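Local atomic coordinates of geranylgeranyl pyrophosphate synthetase (Pyrococcus horikoshii, PDB entry 1WY0), a protein that probably catalyses the metal-dependent condensation of isopentenyl diphosphate with an allylic diphosphate, building the twenty-carbon chain of geranylgeranyl diphosphate. Residues E168-M173 / F214-D219; R208-A213 / D309-A314; A248-N253 / D292-Y297. One frame throughout, in Å; residues are numbered along the deposited sequence.

Contact 1. Residues E168-M173 / F214-D219; sequences EEYMEM and FQIWDD
The phenol of Y170 extends across to D219 and stops short of a direct bond, its OH 3.7 Å from D219 OD2. Two waters bridge this gap. The first lies 2.7 Å from both Y170 OH and D219 OD2 and donates to the carboxylate. The second, in the plane of the tyrosine ring at its edge, is 3.2 Å from Y170 OH. It donates to the same D219 OD2 at 2.6 Å. The two side chains come from opposite directions, and their planes are 60° apart. Beside this polar end, I216 CG1 packs against Y170 OH at 3.9 Å, and M171 SD makes a looser apolar approach to I216 CD1. The CB of Y170 already points at 214-219, and with CG anti to the backbone N (chi1 164°) the ring carries the hydroxyl across helices whose segment axes are 12.5 Å apart. D218 and D219 are the first two aspartates of the second aspartate-rich motif of the polyprenyl synthases, which in relatives binds magnesium; FQIW leads into it. Y170 reaches the motif through water and may help to position D219. The other carboxylate oxygen forms a salt bridge with K242. D219 OD1 also accepts Q215 NE2 at 3.0 Å, the amide approaching from above the carboxylate plane (43° out of it). Replacing D219 by alanine would probably strip both waters of their shared acceptor and leave K242 without its carboxylate mate. Further out, L245 touches both Y170 and I216, while A303, I306 and A307 of helix 299-315 pack on I216.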
loop_
_atom_site.group_PDB
_atom_site.type_symbol
_atom_site.label_atom_id
_atom_site.label_comp_id
_atom_site.label_asym_id
_atom_site.label_seq_id
_atom_site.Cartn_x
_atom_site.Cartn_y
_atom_site.Cartn_z
ATOM N N GLU A 168 19.765 -18.804 9.564
ATOM C CA GLU A 168 18.787 -18.176 10.438
ATOM C C GLU A 168 18.243 -16.872 9.861
ATOM O O GLU A 168 17.061 -16.570 10.001
ATOM C CB GLU A 168 19.416 -17.886 11.798
ATOM C CG GLU A 168 18.451 -17.231 12.759
ATOM C CD GLU A 168 19.151 -16.634 13.946
ATOM O OE1 GLU A 168 19.742 -17.415 14.732
ATOM O OE2 GLU A 168 19.115 -15.382 14.080
ATOM N N GLU A 169 19.119 -16.088 9.247
ATOM C CA GLU A 169 18.708 -14.829 8.649
ATOM C C GLU A 169 17.766 -15.127 7.495
ATOM O O GLU A 169 16.665 -14.576 7.424
ATOM C CB GLU A 169 19.927 -14.053 8.154
ATOM C CG GLU A 169 20.486 -13.091 9.191
ATOM C CD GLU A 169 21.843 -12.520 8.810
ATOM O OE1 GLU A 169 22.641 -13.223 8.151
ATOM O OE2 GLU A 169 22.114 -11.359 9.182
ATOM N N TYR A 170 18.192 -16.022 6.606
ATOM C CA TYR A 170 17.329 -16.269 5.458
ATOM C C TYR A 170 15.981 -16.850 5.884
ATOM O O TYR A 170 14.921 -16.407 5.460
ATOM C CB TYR A 170 18.044 -17.246 4.524
ATOM C CG TYR A 170 17.069 -17.822 3.559
ATOM C CD1 TYR A 170 16.771 -17.137 2.384
ATOM C CD2 TYR A 170 16.445 -19.041 3.825
ATOM C CE1 TYR A 170 15.864 -17.668 1.479
ATOM C CE2 TYR A 170 15.530 -19.568 2.924
ATOM C CZ TYR A 170 15.236 -18.884 1.758
ATOM O OH TYR A 170 14.333 -19.405 0.854
ATOM N N MET A 171 15.912 -17.817 6.794
ATOM C CA MET A 171 14.629 -18.351 7.238
ATOM C C MET A 171 13.721 -17.329 7.917
ATOM O O MET A 171 12.503 -17.437 7.842
ATOM C CB MET A 171 14.842 -19.540 8.185
ATOM C CG MET A 171 15.307 -20.821 7.513
ATOM S SD MET A 171 14.419 -21.241 6.002
ATOM C CE MET A 171 12.837 -21.787 6.689
ATOM N N GLU A 172 14.292 -16.343 8.590
ATOM C CA GLU A 172 13.453 -15.355 9.250
ATOM C C GLU A 172 12.830 -14.445 8.184
ATOM O O GLU A 172 11.707 -13.970 8.328
ATOM C CB GLU A 172 14.282 -14.538 10.242
ATOM C CG GLU A 172 13.500 -13.447 10.937
ATOM C CD GLU A 172 14.362 -12.585 11.836
ATOM O OE1 GLU A 172 15.522 -12.331 11.462
ATOM O OE2 GLU A 172 13.874 -12.144 12.905
ATOM N N MET A 173 13.569 -14.247 7.099
ATOM C CA MET A 173 13.141 -13.411 5.992
ATOM C C MET A 173 12.069 -14.112 5.157
ATOM O O MET A 173 10.978 -13.568 4.938
ATOM C CB MET A 173 14.361 -13.072 5.130
ATOM C CG MET A 173 14.081 -12.274 3.849
ATOM S SD MET A 173 13.373 -13.237 2.484
ATOM C CE MET A 173 14.828 -14.051 1.794
ATOM N N PHE A 214 7.714 -24.114 -0.638
ATOM C CA PHE A 214 7.454 -23.661 -1.995
ATOM C C PHE A 214 8.684 -22.984 -2.593
ATOM O O PHE A 214 9.254 -23.431 -3.581
ATOM C CB PHE A 214 6.285 -22.676 -1.956
ATOM C CG PHE A 214 6.068 -22.086 -3.318
ATOM C CD1 PHE A 214 5.764 -22.920 -4.388
ATOM C CD2 PHE A 214 6.160 -20.717 -3.503
ATOM C CE1 PHE A 214 5.547 -22.376 -5.644
ATOM C CE2 PHE A 214 5.937 -20.178 -4.767
ATOM C CZ PHE A 214 5.628 -21.004 -5.842
ATOM N N GLN A 215 8.969 -21.869 -1.931
ATOM C CA GLN A 215 10.054 -21.006 -2.364
ATOM C C GLN A 215 11.396 -21.738 -2.331
ATOM O O GLN A 215 12.182 -21.637 -3.268
ATOM C CB GLN A 215 10.120 -19.746 -1.497
ATOM C CG GLN A 215 11.110 -18.721 -2.028
ATOM C CD GLN A 215 10.794 -18.327 -3.463
ATOM O OE1 GLN A 215 9.715 -17.807 -3.747
ATOM N NE2 GLN A 215 11.724 -18.593 -4.375
ATOM N N ILE A 216 11.656 -22.481 -1.260
ATOM C CA ILE A 216 12.911 -23.223 -1.152
ATOM C C ILE A 216 13.069 -24.208 -2.307
ATOM O O ILE A 216 14.159 -24.360 -2.854
ATOM C CB ILE A 216 12.999 -24.017 0.177
ATOM C CG1 ILE A 216 13.096 -23.057 1.366
ATOM C CG2 ILE A 216 14.221 -24.955 0.142
ATOM C CD1 ILE A 216 12.853 -23.744 2.705
ATOM N N TRP A 217 11.982 -24.878 -2.675
ATOM C CA TRP A 217 12.024 -25.839 -3.770
ATOM C C TRP A 217 12.243 -25.132 -5.111
ATOM O O TRP A 217 12.871 -25.686 -6.019
ATOM C CB TRP A 217 10.728 -26.659 -3.802
ATOM C CG TRP A 217 10.791 -27.832 -4.734
ATOM C CD1 TRP A 217 10.165 -27.962 -5.943
ATOM C CD2 TRP A 217 11.532 -29.041 -4.534
ATOM N NE1 TRP A 217 10.472 -29.183 -6.508
ATOM C CE2 TRP A 217 11.309 -29.863 -5.662
ATOM C CE3 TRP A 217 12.364 -29.511 -3.507
ATOM C CZ2 TRP A 217 11.888 -31.132 -5.794
ATOM C CZ3 TRP A 217 12.940 -30.776 -3.636
ATOM C CH2 TRP A 217 12.697 -31.571 -4.776
ATOM N N ASP A 218 11.722 -23.916 -5.245
ATOM C CA ASP A 218 11.912 -23.157 -6.478
ATOM C C ASP A 218 13.378 -22.811 -6.625
ATOM O O ASP A 218 13.938 -22.918 -7.717
ATOM C CB ASP A 218 11.089 -21.866 -6.471
ATOM C CG ASP A 218 9.674 -22.089 -6.932
ATOM O OD1 ASP A 218 9.346 -23.250 -7.268
ATOM O OD2 ASP A 218 8.892 -21.113 -6.966
ATOM N N ASP A 219 13.998 -22.390 -5.527
ATOM C CA ASP A 219 15.410 -22.051 -5.553
ATOM C C ASP A 219 16.239 -23.277 -5.906
ATOM O O ASP A 219 17.241 -23.168 -6.608
ATOM C CB ASP A 219 15.846 -21.472 -4.204
ATOM C CG ASP A 219 15.164 -20.140 -3.899
ATOM O OD1 ASP A 219 14.579 -19.560 -4.836
ATOM O OD2 ASP A 219 15.223 -19.669 -2.740
HETATM O O HOH W 1 15.941 -21.012 -0.538
HETATM O O HOH W 2 14.359 -17.468 -1.698
#

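Contact 2. Residues R208-A213 / D309-A314; sequences RNVGIA and DMIKKA
A213 and I311 meet where the packing is close, A213 CB lying 3.7 Å from I311 CD1. The isoleucine starts away from 208-213, but its second torsion (chi2 -42°) folds CD1 back across the interface, so this methyl does the touching. A second small residue does the same work from the other helix: A314 CB sits 3.8 Å from N209 CB and 4.0 Å from V210 CG2, alanine methyl against the root of one side chain and a branch of its neighbour. The segment axes come within 8.4 Å of each other, consistent with an alanine from each helix at the interface. The helices run nearly antiparallel, at 159°, an arrangement that belongs to the all-alpha core of the polyprenyl synthase fold, in which helix 197-224 is joined here to helix 299-315 near the C-terminal end of the chain. Residues from that end also pack here, I337 against V210 and V338 against I311.

In the other part of the interface N209 and M310 pack together. N209 OD1 rests 3.4 Å from M310 CG, an amide oxygen laid against an aliphatic chain, while N209 ND2 is engaged by the carbonyl of S205, one turn earlier on its own helix. The side chains of M310 and I212 cross at about a right angle; the position of the methionine methyl is doubtful, since the modelled approach is shorter than carbons allow. I212 also packs on M171 and I174 of helix 167-193. The loose margin is K313, an exposed lysine: its CG passes N209 ND2 at 4.0 Å, and the rest of its bent chain leads away from the helix pair, with a weak, long ion pair to E316.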
loop_
_atom_site.group_PDB
_atom_site.type_symbol
_atom_site.label_atom_id
_atom_site.label_comp_id
_atom_site.label_asym_id
_atom_site.label_seq_id
_atom_site.Cartn_x
_atom_site.Cartn_y
_atom_site.Cartn_z
ATOM N N ARG A 208 1.955 -22.104 6.737
ATOM C CA ARG A 208 3.284 -21.569 6.999
ATOM C C ARG A 208 4.370 -22.436 6.356
ATOM O O ARG A 208 5.266 -21.962 5.667
ATOM C CB ARG A 208 3.479 -21.528 8.514
ATOM C CG ARG A 208 4.640 -20.626 8.930
ATOM C CD ARG A 208 4.509 -19.220 8.339
ATOM N NE ARG A 208 5.150 -18.235 9.213
ATOM C CZ ARG A 208 4.405 -17.189 9.613
ATOM N NH1 ARG A 208 3.143 -17.088 9.232
ATOM N NH2 ARG A 208 4.962 -16.227 10.354
ATOM N N ASN A 209 4.278 -23.750 6.634
ATOM C CA ASN A 209 5.290 -24.680 6.146
ATOM C C ASN A 209 5.277 -24.807 4.620
ATOM O O ASN A 209 6.308 -24.911 3.968
ATOM C CB ASN A 209 5.016 -26.043 6.779
ATOM C CG ASN A 209 5.717 -26.128 8.108
ATOM O OD1 ASN A 209 6.940 -26.159 8.194
ATOM N ND2 ASN A 209 4.903 -26.171 9.177
ATOM N N VAL A 210 4.092 -24.860 4.025
ATOM C CA VAL A 210 3.992 -25.014 2.586
ATOM C C VAL A 210 4.516 -23.750 1.908
ATOM O O VAL A 210 5.295 -23.824 0.959
ATOM C CB VAL A 210 2.531 -25.280 2.160
ATOM C CG1 VAL A 210 2.380 -25.131 0.654
ATOM C CG2 VAL A 210 2.135 -26.677 2.571
ATOM N N GLY A 211 4.096 -22.595 2.413
ATOM C CA GLY A 211 4.546 -21.334 1.851
ATOM C C GLY A 211 6.060 -21.244 1.795
ATOM O O GLY A 211 6.631 -20.825 0.785
ATOM N N ILE A 212 6.723 -21.655 2.870
ATOM C CA ILE A 212 8.177 -21.599 2.916
ATOM C C ILE A 212 8.834 -22.644 2.015
ATOM O O ILE A 212 9.734 -22.315 1.240
ATOM C CB ILE A 212 8.683 -21.742 4.375
ATOM C CG1 ILE A 212 8.397 -20.444 5.136
ATOM C CG2 ILE A 212 10.168 -22.046 4.404
ATOM C CD1 ILE A 212 8.816 -20.458 6.601
ATOM N N ALA A 213 8.374 -23.887 2.093
ATOM C CA ALA A 213 8.944 -24.965 1.285
ATOM C C ALA A 213 8.813 -24.730 -0.220
ATOM O O ALA A 213 9.680 -25.125 -0.989
ATOM C CB ALA A 213 8.301 -26.297 1.662
ATOM N N ASP A 309 10.928 -32.012 4.442
ATOM C CA ASP A 309 10.537 -32.172 5.832
ATOM C C ASP A 309 9.361 -31.261 6.172
ATOM O O ASP A 309 8.374 -31.704 6.758
ATOM C CB ASP A 309 11.712 -31.873 6.761
ATOM C CG ASP A 309 12.803 -32.924 6.678
ATOM O OD1 ASP A 309 12.535 -34.023 6.140
ATOM O OD2 ASP A 309 13.927 -32.656 7.161
ATOM N N MET A 310 9.455 -29.993 5.795
ATOM C CA MET A 310 8.381 -29.047 6.075
ATOM C C MET A 310 7.074 -29.510 5.437
ATOM O O MET A 310 5.992 -29.305 5.980
ATOM C CB MET A 310 8.764 -27.663 5.553
ATOM C CG MET A 310 9.786 -26.962 6.421
ATOM S SD MET A 310 10.492 -25.526 5.624
ATOM C CE MET A 310 9.226 -24.329 5.955
ATOM N N ILE A 311 7.188 -30.129 4.267
ATOM C CA ILE A 311 6.028 -30.650 3.563
ATOM C C ILE A 311 5.441 -31.801 4.382
ATOM O O ILE A 311 4.230 -31.891 4.574
ATOM C CB ILE A 311 6.423 -31.174 2.166
ATOM C CG1 ILE A 311 6.652 -29.997 1.218
ATOM C CG2 ILE A 311 5.347 -32.095 1.624
ATOM C CD1 ILE A 311 5.625 -28.884 1.349
ATOM N N LYS A 312 6.311 -32.683 4.859
ATOM C CA LYS A 312 5.862 -33.817 5.656
ATOM C C LYS A 312 5.210 -33.310 6.934
ATOM O O LYS A 312 4.136 -33.761 7.310
ATOM C CB LYS A 312 7.041 -34.729 6.001
ATOM C CG LYS A 312 7.590 -35.518 4.816
ATOM C CD LYS A 312 6.526 -36.393 4.153
ATOM C CE LYS A 312 7.149 -37.270 3.063
ATOM N NZ LYS A 312 6.157 -38.127 2.339
ATOM N N LYS A 313 5.860 -32.358 7.595
ATOM C CA LYS A 313 5.314 -31.807 8.825
ATOM C C LYS A 313 3.972 -31.134 8.592
ATOM O O LYS A 313 3.070 -31.245 9.415
ATOM C CB LYS A 313 6.281 -30.798 9.441
ATOM C CG LYS A 313 5.622 -29.898 10.477
ATOM C CD LYS A 313 5.465 -30.628 11.809
ATOM C CE LYS A 313 4.720 -29.792 12.848
ATOM N NZ LYS A 313 3.661 -30.571 13.554
ATOM N N ALA A 314 3.842 -30.434 7.470
ATOM C CA ALA A 314 2.604 -29.728 7.144
ATOM C C ALA A 314 1.406 -30.663 7.016
ATOM O O ALA A 314 0.372 -30.446 7.641
ATOM C CB ALA A 314 2.781 -28.941 5.860
#

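Contact 3. Residues A248-N253 / D292-Y297; sequences AHFFEN and DLLKKY
The imidazole of H249 is met at its edge, in the ring plane, by the backbone oxygen of Y297, which stands only 2.9 Å from H249 CE1. This is helix-end packing in an all-alpha fold, joining the C-terminal part of helix 245-253 to the C-terminal part of helix 283-296 and Y297. The amide nitrogen ND2 of N253 lies over one face of the imidazole, toward the rim, while Y302 stacks with the ring and ND1 is hydrogen-bonded to the hydroxyl of S299. The Y297 ring has the L293 carbonyl oxygen in plane at its edge, and on one face the CG of K296, near the rim. The F250 and Y297 rings meet obliquely, centroids 5.7 Å apart and planes at 74°, the closest atoms being F250 CE2 and Y297 CD2.

Next to the aromatic pair the contact is mainly apolar. L294 CD2 sits 3.4 Å from F250 CB, the leucine crossing at about a right angle and running on to the root of the ring. F250 CG is anti to its own nitrogen (chi1 167°), a setting that places the ring against 292-297, where F250 CE2 lies 4.0 Å from L293 CB and 3.5 Å from L293 O. F262 of helix 256-264 packs on F250, L293 and L294 together. At the outer margin the Y297 hydroxyl bonds to D258 and to the backbone of D255, which fixes the far end of the ring, and N253 O lies 3.5 Å from Y297 CE1. N253 itself folds back on its own helix, ND2 donating to H249 O at 3.2 Å with an N-H···O angle of 160°.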
loop_
_atom_site.group_PDB
_atom_site.type_symbol
_atom_site.label_atom_id
_atom_site.label_comp_id
_atom_site.label_asym_id
_atom_site.label_seq_id
_atom_site.Cartn_x
_atom_site.Cartn_y
_atom_site.Cartn_z
ATOM N N ALA A 248 22.849 -19.846 1.900
ATOM C CA ALA A 248 23.084 -19.641 3.327
ATOM C C ALA A 248 23.802 -20.864 3.905
ATOM O O ALA A 248 24.735 -20.728 4.697
ATOM C CB ALA A 248 21.769 -19.409 4.061
ATOM N N HIS A 249 23.367 -22.057 3.515
ATOM C CA HIS A 249 24.004 -23.274 4.004
ATOM C C HIS A 249 25.453 -23.311 3.549
ATOM O O HIS A 249 26.341 -23.688 4.307
ATOM C CB HIS A 249 23.291 -24.517 3.475
ATOM C CG HIS A 249 23.954 -25.802 3.867
ATOM N ND1 HIS A 249 24.979 -26.366 3.137
ATOM C CD2 HIS A 249 23.708 -26.656 4.886
ATOM C CE1 HIS A 249 25.335 -27.512 3.689
ATOM N NE2 HIS A 249 24.577 -27.711 4.752
ATOM N N PHE A 250 25.698 -22.921 2.306
ATOM C CA PHE A 250 27.065 -22.951 1.783
ATOM C C PHE A 250 28.004 -22.004 2.543
ATOM O O PHE A 250 29.123 -22.344 2.908
ATOM C CB PHE A 250 27.030 -22.564 0.305
ATOM C CG PHE A 250 28.424 -22.271 -0.168
ATOM C CD1 PHE A 250 28.857 -20.955 -0.258
ATOM C CD2 PHE A 250 29.258 -23.309 -0.546
ATOM C CE1 PHE A 250 30.132 -20.677 -0.731
ATOM C CE2 PHE A 250 30.537 -23.026 -1.019
ATOM C CZ PHE A 250 30.978 -21.711 -1.111
ATOM N N PHE A 251 27.531 -20.756 2.741
ATOM C CA PHE A 251 28.340 -19.788 3.482
ATOM C C PHE A 251 28.603 -20.249 4.922
ATOM O O PHE A 251 29.616 -19.932 5.535
ATOM C CB PHE A 251 27.608 -18.443 3.497
ATOM C CG PHE A 251 27.806 -17.739 2.185
ATOM C CD1 PHE A 251 28.981 -17.927 1.468
ATOM C CD2 PHE A 251 26.823 -16.889 1.705
ATOM C CE1 PHE A 251 29.170 -17.264 0.263
ATOM C CE2 PHE A 251 27.020 -16.228 0.496
ATOM C CZ PHE A 251 28.190 -16.412 -0.227
ATOM N N GLU A 252 27.628 -20.995 5.477
ATOM C CA GLU A 252 27.808 -21.483 6.842
ATOM C C GLU A 252 28.830 -22.628 6.932
ATOM O O GLU A 252 29.463 -22.855 7.955
ATOM C CB GLU A 252 26.458 -21.939 7.400
ATOM C CG GLU A 252 26.367 -21.702 8.912
ATOM C CD GLU A 252 24.924 -21.531 9.327
ATOM O OE1 GLU A 252 24.336 -20.512 8.995
ATOM O OE2 GLU A 252 24.413 -22.404 10.035
ATOM N N ASN A 253 28.977 -23.376 5.825
ATOM C CA ASN A 253 29.762 -24.601 5.929
ATOM C C ASN A 253 31.088 -24.573 5.156
ATOM O O ASN A 253 31.978 -25.391 5.378
ATOM C CB ASN A 253 28.885 -25.757 5.448
ATOM C CG ASN A 253 28.033 -26.256 6.589
ATOM O OD1 ASN A 253 28.489 -26.973 7.476
ATOM N ND2 ASN A 253 26.727 -25.944 6.496
ATOM N N ASP A 292 29.045 -26.217 -8.437
ATOM C CA ASP A 292 29.910 -27.289 -7.965
ATOM C C ASP A 292 30.370 -27.010 -6.536
ATOM O O ASP A 292 30.494 -27.924 -5.718
ATOM C CB ASP A 292 31.129 -27.437 -8.877
ATOM C CG ASP A 292 30.796 -28.129 -10.183
ATOM O OD1 ASP A 292 29.773 -28.853 -10.230
ATOM O OD2 ASP A 292 31.563 -27.963 -11.156
ATOM N N LEU A 293 30.631 -25.742 -6.246
ATOM C CA LEU A 293 31.059 -25.347 -4.913
ATOM C C LEU A 293 29.951 -25.643 -3.916
ATOM O O LEU A 293 30.217 -26.053 -2.798
ATOM C CB LEU A 293 31.409 -23.859 -4.882
ATOM C CG LEU A 293 32.834 -23.546 -5.322
ATOM C CD1 LEU A 293 33.083 -22.048 -5.277
ATOM C CD2 LEU A 293 33.803 -24.274 -4.408
ATOM N N LEU A 294 28.708 -25.445 -4.340
ATOM C CA LEU A 294 27.546 -25.691 -3.497
ATOM C C LEU A 294 27.317 -27.182 -3.227
ATOM O O LEU A 294 26.928 -27.574 -2.122
ATOM C CB LEU A 294 26.294 -25.103 -4.157
ATOM C CG LEU A 294 26.252 -23.590 -4.389
ATOM C CD1 LEU A 294 24.956 -23.226 -5.082
ATOM C CD2 LEU A 294 26.375 -22.856 -3.057
ATOM N N LYS A 295 27.549 -28.008 -4.242
ATOM C CA LYS A 295 27.343 -29.450 -4.113
ATOM C C LYS A 295 28.401 -30.077 -3.202
ATOM O O LYS A 295 28.171 -31.038 -2.479
ATOM C CB LYS A 295 27.460 -30.072 -5.505
ATOM C CG LYS A 295 26.221 -29.856 -6.370
ATOM C CD LYS A 295 26.407 -30.469 -7.758
ATOM C CE LYS A 295 25.169 -30.322 -8.651
ATOM N NZ LYS A 295 25.385 -31.026 -9.917
ATOM N N LYS A 296 29.616 -29.509 -3.305
ATOM C CA LYS A 296 30.719 -29.967 -2.469
ATOM C C LYS A 296 30.310 -30.074 -0.999
ATOM O O LYS A 296 30.752 -30.950 -0.268
ATOM C CB LYS A 296 31.851 -28.951 -2.619
ATOM C CG LYS A 296 33.134 -29.352 -1.882
ATOM C CD LYS A 296 34.309 -28.452 -2.280
ATOM C CE LYS A 296 35.557 -28.632 -1.401
ATOM N NZ LYS A 296 36.560 -27.621 -1.751
ATOM N N TYR A 297 29.457 -29.119 -0.563
ATOM C CA TYR A 297 29.070 -29.081 0.844
ATOM C C TYR A 297 27.625 -29.548 1.082
ATOM O O TYR A 297 27.045 -29.324 2.138
ATOM C CB TYR A 297 29.235 -27.646 1.357
ATOM C CG TYR A 297 30.670 -27.256 1.348
ATOM C CD1 TYR A 297 31.486 -27.568 2.431
ATOM C CD2 TYR A 297 31.194 -26.540 0.274
ATOM C CE1 TYR A 297 32.816 -27.176 2.438
ATOM C CE2 TYR A 297 32.520 -26.139 0.281
ATOM C CZ TYR A 297 33.329 -26.453 1.361
ATOM O OH TYR A 297 34.660 -26.079 1.362
#

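Overall arrangement
From the N terminus, helix 167-193 opens contact 1 at 168-173, and the chain then runs into helix 197-224. There 208-213 opens contact 2 before 214-219 closes contact 1, so these two contacts cross, and consecutive turns of one helix serve both; their centres are 11 Å apart, and I216 packs on M310 where they adjoin. Contact 3 begins only after contact 1 has closed, linking helix 245-253 to the end of helix 283-296. It is nested inside the long loop that 309-314 on helix 299-315 completes. Contacts 1 and 2 thus tie helices 167-193 and 299-315 to helix 197-224, while contact 3 lies farther out, its centre about 25 Å from the chain centre.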